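Local coordinates for CELL WALL surface anchor family protein (Streptococcus pneumoniae, PDB 2X9Z) that forms the repeating backbone subunit of the pneumococcal pilus, consistent with a role in cell adhesion, at residues A[5-10]-A[114-119]. The protein carries 1 engineered substitution. Residues are numbered along the deposited sequence; the frame is centred on the assembly and turned at random.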
ATOM      1  N   ILE A   5       2.960 -10.399  -6.823  1.00 10.80           N
ATOM      2  CA  ILE A   5       2.180 -10.251  -5.598  1.00 11.07           C
ATOM      3  C   ILE A   5       0.686 -10.336  -5.854  1.00 10.21           C
ATOM      4  O   ILE A   5       0.216 -10.005  -6.939  1.00 12.36           O
ATOM      5  CB  ILE A   5       2.503  -8.907  -4.900  1.00 11.56           C
ATOM      6  CG1 ILE A   5       1.916  -8.851  -3.488  1.00 11.04           C
ATOM      7  CG2 ILE A   5       2.030  -7.731  -5.746  1.00 12.25           C
ATOM      8  CD1 ILE A   5       2.502  -7.737  -2.655  1.00 12.23           C
ATOM      9  N   ASP A   6      -0.047 -10.801  -4.851  1.00 10.02           N
ATOM     10  CA  ASP A   6      -1.493 -10.733  -4.890  1.00 10.81           C
ATOM     11  C   ASP A   6      -2.008 -10.511  -3.476  1.00 10.74           C
ATOM     12  O   ASP A   6      -1.364 -10.910  -2.496  1.00 11.62           O
ATOM     13  CB  ASP A   6      -2.082 -12.015  -5.468  1.00 12.44           C
ATOM     14  CG  ASP A   6      -3.574 -11.893  -5.744  1.00 14.38           C
ATOM     15  OD1 ASP A   6      -4.041 -10.789  -6.117  1.00 16.14           O
ATOM     16  OD2 ASP A   6      -4.288 -12.904  -5.586  1.00 17.14           O
ATOM     17  N   LYS A   7      -3.157  -9.856  -3.376  1.00 11.05           N
ATOM     18  CA  LYS A   7      -3.820  -9.671  -2.105  1.00 11.91           C
ATOM     19  C   LYS A   7      -5.267 -10.110  -2.230  1.00 11.00           C
ATOM     20  O   LYS A   7      -5.950  -9.755  -3.191  1.00 12.56           O
ATOM     21  CB  LYS A   7      -3.779  -8.212  -1.680  1.00 13.45           C
ATOM     22  CG  LYS A   7      -4.494  -8.005  -0.380  1.00 16.31           C
ATOM     23  CD  LYS A   7      -4.568  -6.575   0.019  1.00 19.03           C
ATOM     24  CE  LYS A   7      -5.184  -6.521   1.387  1.00 21.72           C
ATOM     25  NZ  LYS A   7      -4.949  -5.218   1.998  1.00 24.85           N
ATOM     26  N   ASP A   8      -5.745 -10.874  -1.256  1.00 11.27           N
ATOM     27  CA  ASP A   8      -7.139 -11.298  -1.279  1.00 10.42           C
ATOM     28  C   ASP A   8      -7.549 -11.764   0.111  1.00 10.33           C
ATOM     29  O   ASP A   8      -6.773 -11.677   1.065  1.00 11.94           O
ATOM     30  CB  ASP A   8      -7.322 -12.425  -2.311  1.00 12.84           C
ATOM     31  CG  ASP A   8      -8.700 -12.418  -2.970  1.00 14.23           C
ATOM     32  OD1 ASP A   8      -9.687 -11.973  -2.344  1.00 14.13           O
ATOM     33  OD2 ASP A   8      -8.788 -12.868  -4.133  1.00 14.95           O
ATOM     34  N   PHE A   9      -8.773 -12.248   0.223  1.00 11.69           N
ATOM     35  CA  PHE A   9      -9.218 -12.844   1.473  1.00 11.49           C
ATOM     36  C   PHE A   9      -8.501 -14.169   1.705  1.00 11.86           C
ATOM     37  O   PHE A   9      -7.902 -14.733   0.785  1.00 12.87           O
ATOM     38  CB  PHE A   9     -10.735 -13.023   1.449  1.00 11.81           C
ATOM     39  CG  PHE A   9     -11.474 -11.748   1.175  1.00 12.36           C
ATOM     40  CD1 PHE A   9     -12.227 -11.590   0.020  1.00 13.24           C
ATOM     41  CD2 PHE A   9     -11.382 -10.687   2.063  1.00 13.35           C
ATOM     42  CE1 PHE A   9     -12.884 -10.397  -0.234  1.00 13.92           C
ATOM     43  CE2 PHE A   9     -12.048  -9.497   1.815  1.00 13.98           C
ATOM     44  CZ  PHE A   9     -12.798  -9.354   0.659  1.00 14.52           C
ATOM     45  N   LYS A  10      -8.539 -14.644   2.946  1.00 11.98           N
ATOM     46  CA  LYS A  10      -7.877 -15.890   3.329  1.00 14.58           C
ATOM     47  C   LYS A  10      -8.152 -17.026   2.342  1.00 15.85           C
ATOM     48  O   LYS A  10      -9.308 -17.309   2.011  1.00 17.52           O
ATOM     49  CB  LYS A  10      -8.304 -16.302   4.742  1.00 17.04           C
ATOM     50  CG  LYS A  10      -7.799 -17.665   5.180  1.00 21.18           C
ATOM     51  CD  LYS A  10      -8.123 -17.902   6.648  1.00 26.80           C
ATOM     52  CE  LYS A  10      -7.541 -19.212   7.147  1.00 33.20           C
ATOM     53  NZ  LYS A  10      -8.152 -20.380   6.457  1.00 38.20           N
ATOM     54  N   ILE A 114       1.709 -13.154   4.207  1.00  9.59           N
ATOM     55  CA  ILE A 114       1.392 -12.332   5.362  1.00 10.10           C
ATOM     56  C   ILE A 114      -0.113 -12.415   5.569  1.00  9.80           C
ATOM     57  O   ILE A 114      -0.890 -12.178   4.640  1.00 11.37           O
ATOM     58  CB  ILE A 114       1.785 -10.864   5.133  1.00 11.23           C
ATOM     59  CG1 ILE A 114       3.288 -10.756   4.872  1.00 11.38           C
ATOM     60  CG2 ILE A 114       1.359  -9.993   6.328  1.00 11.04           C
ATOM     61  CD1 ILE A 114       3.716  -9.382   4.377  1.00 13.48           C
ATOM     62  N   THR A 115      -0.533 -12.782   6.773  1.00 10.02           N
ATOM     63  CA  THR A 115      -1.958 -12.874   7.075  1.00  9.90           C
ATOM     64  C   THR A 115      -2.304 -11.940   8.224  1.00  9.82           C
ATOM     65  O   THR A 115      -1.460 -11.632   9.075  1.00 11.40           O
ATOM     66  CB  THR A 115      -2.382 -14.314   7.426  1.00 11.77           C
ATOM     67  OG1 THR A 115      -1.710 -14.740   8.615  1.00 15.35           O
ATOM     68  CG2 THR A 115      -2.034 -15.275   6.303  1.00 12.89           C
ATOM     69  N   TYR A 116      -3.555 -11.493   8.245  1.00 10.62           N
ATOM     70  CA  TYR A 116      -4.054 -10.613   9.304  1.00  9.37           C
ATOM     71  C   TYR A 116      -5.559 -10.490   9.144  1.00  8.96           C
ATOM     72  O   TYR A 116      -6.124 -10.974   8.169  1.00 10.04           O
ATOM     73  CB  TYR A 116      -3.411  -9.225   9.217  1.00 10.40           C
ATOM     74  CG  TYR A 116      -3.835  -8.436   8.002  1.00 11.29           C
ATOM     75  CD1 TYR A 116      -4.937  -7.579   8.054  1.00 11.44           C
ATOM     76  CD2 TYR A 116      -3.150  -8.552   6.799  1.00 11.95           C
ATOM     77  CE1 TYR A 116      -5.343  -6.849   6.940  1.00 12.24           C
ATOM     78  CE2 TYR A 116      -3.542  -7.824   5.677  1.00 11.51           C
ATOM     79  CZ  TYR A 116      -4.642  -6.979   5.757  1.00 10.72           C
ATOM     80  OH  TYR A 116      -5.034  -6.263   4.657  1.00 12.66           O
ATOM     81  N   SER A 117      -6.206  -9.841  10.097  1.00 10.82           N
ATOM     82  CA  SER A 117      -7.635  -9.607   9.956  1.00 11.04           C
ATOM     83  C   SER A 117      -7.998  -8.154  10.212  1.00 10.27           C
ATOM     84  O   SER A 117      -7.196  -7.379  10.758  1.00 10.61           O
ATOM     85  CB  SER A 117      -8.441 -10.538  10.861  1.00 11.49           C
ATOM     86  OG  SER A 117      -8.178 -10.280  12.227  1.00 11.08           O
ATOM     87  N   ALA A 118      -9.208  -7.795   9.794  1.00 10.47           N
ATOM     88  CA  ALA A 118      -9.782  -6.486  10.065  1.00 10.03           C
ATOM     89  C   ALA A 118     -11.251  -6.696  10.365  1.00 11.43           C
ATOM     90  O   ALA A 118     -11.821  -7.713   9.996  1.00 14.16           O
ATOM     91  CB  ALA A 118      -9.606  -5.569   8.877  1.00 11.63           C
ATOM     92  N   THR A 119     -11.860  -5.740  11.049  1.00 11.40           N
ATOM     93  CA  THR A 119     -13.254  -5.866  11.443  1.00 12.20           C
ATOM     94  C   THR A 119     -14.090  -4.827  10.716  1.00 11.28           C
ATOM     95  O   THR A 119     -13.754  -3.645  10.720  1.00 11.89           O
ATOM     96  CB  THR A 119     -13.395  -5.635  12.953  1.00 13.94           C
ATOM     97  OG1 THR A 119     -12.564  -6.566  13.647  1.00 14.81           O
ATOM     98  CG2 THR A 119     -14.834  -5.825  13.403  1.00 16.18           C
TER
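Lys-7 and Tyr-116 meet from strands that run parallel to each other but are not neighbours, since strand 33-42 lies between them and pairs antiparallel with both; the nearest CA atoms, those of Lys-7 and Ile-114, are 9.5 Å apart. The gap is bridged by length of side chain. The lysine chain runs straight out from its strand, trans about its first bond (chi1 179°) and extended all the way to NZ, while Tyr-116, its ring carbon tucked over the backbone (chi1 68°), swings its phenol back toward the lysine although its CB points away. The two side chains cross at about a right angle. Lys-7 NZ arrives at the hydroxyl edge of the ring, near the ring plane, 2.9 Å from Tyr-116 OH, and Lys-7 CE lies 3.3 Å from that same oxygen. Short as it is, the N-to-O approach has too poor an angle for a hydrogen bond. The angle is probably poor because NZ is an amide nitrogen, linked covalently to CG of Asn-132 in the intramolecular isopeptide bond known from Gram-positive pilins with Ig-like, Cna-B-type domains, and its one hydrogen is directed to Asp-55 OD1. Asp-55 and Asn-132 belong to the facing sheet, so the link joins the two sheets through their buried interior. Beside it the Tyr-116 ring packs edge-to-face with Phe-91 and touches Met-57.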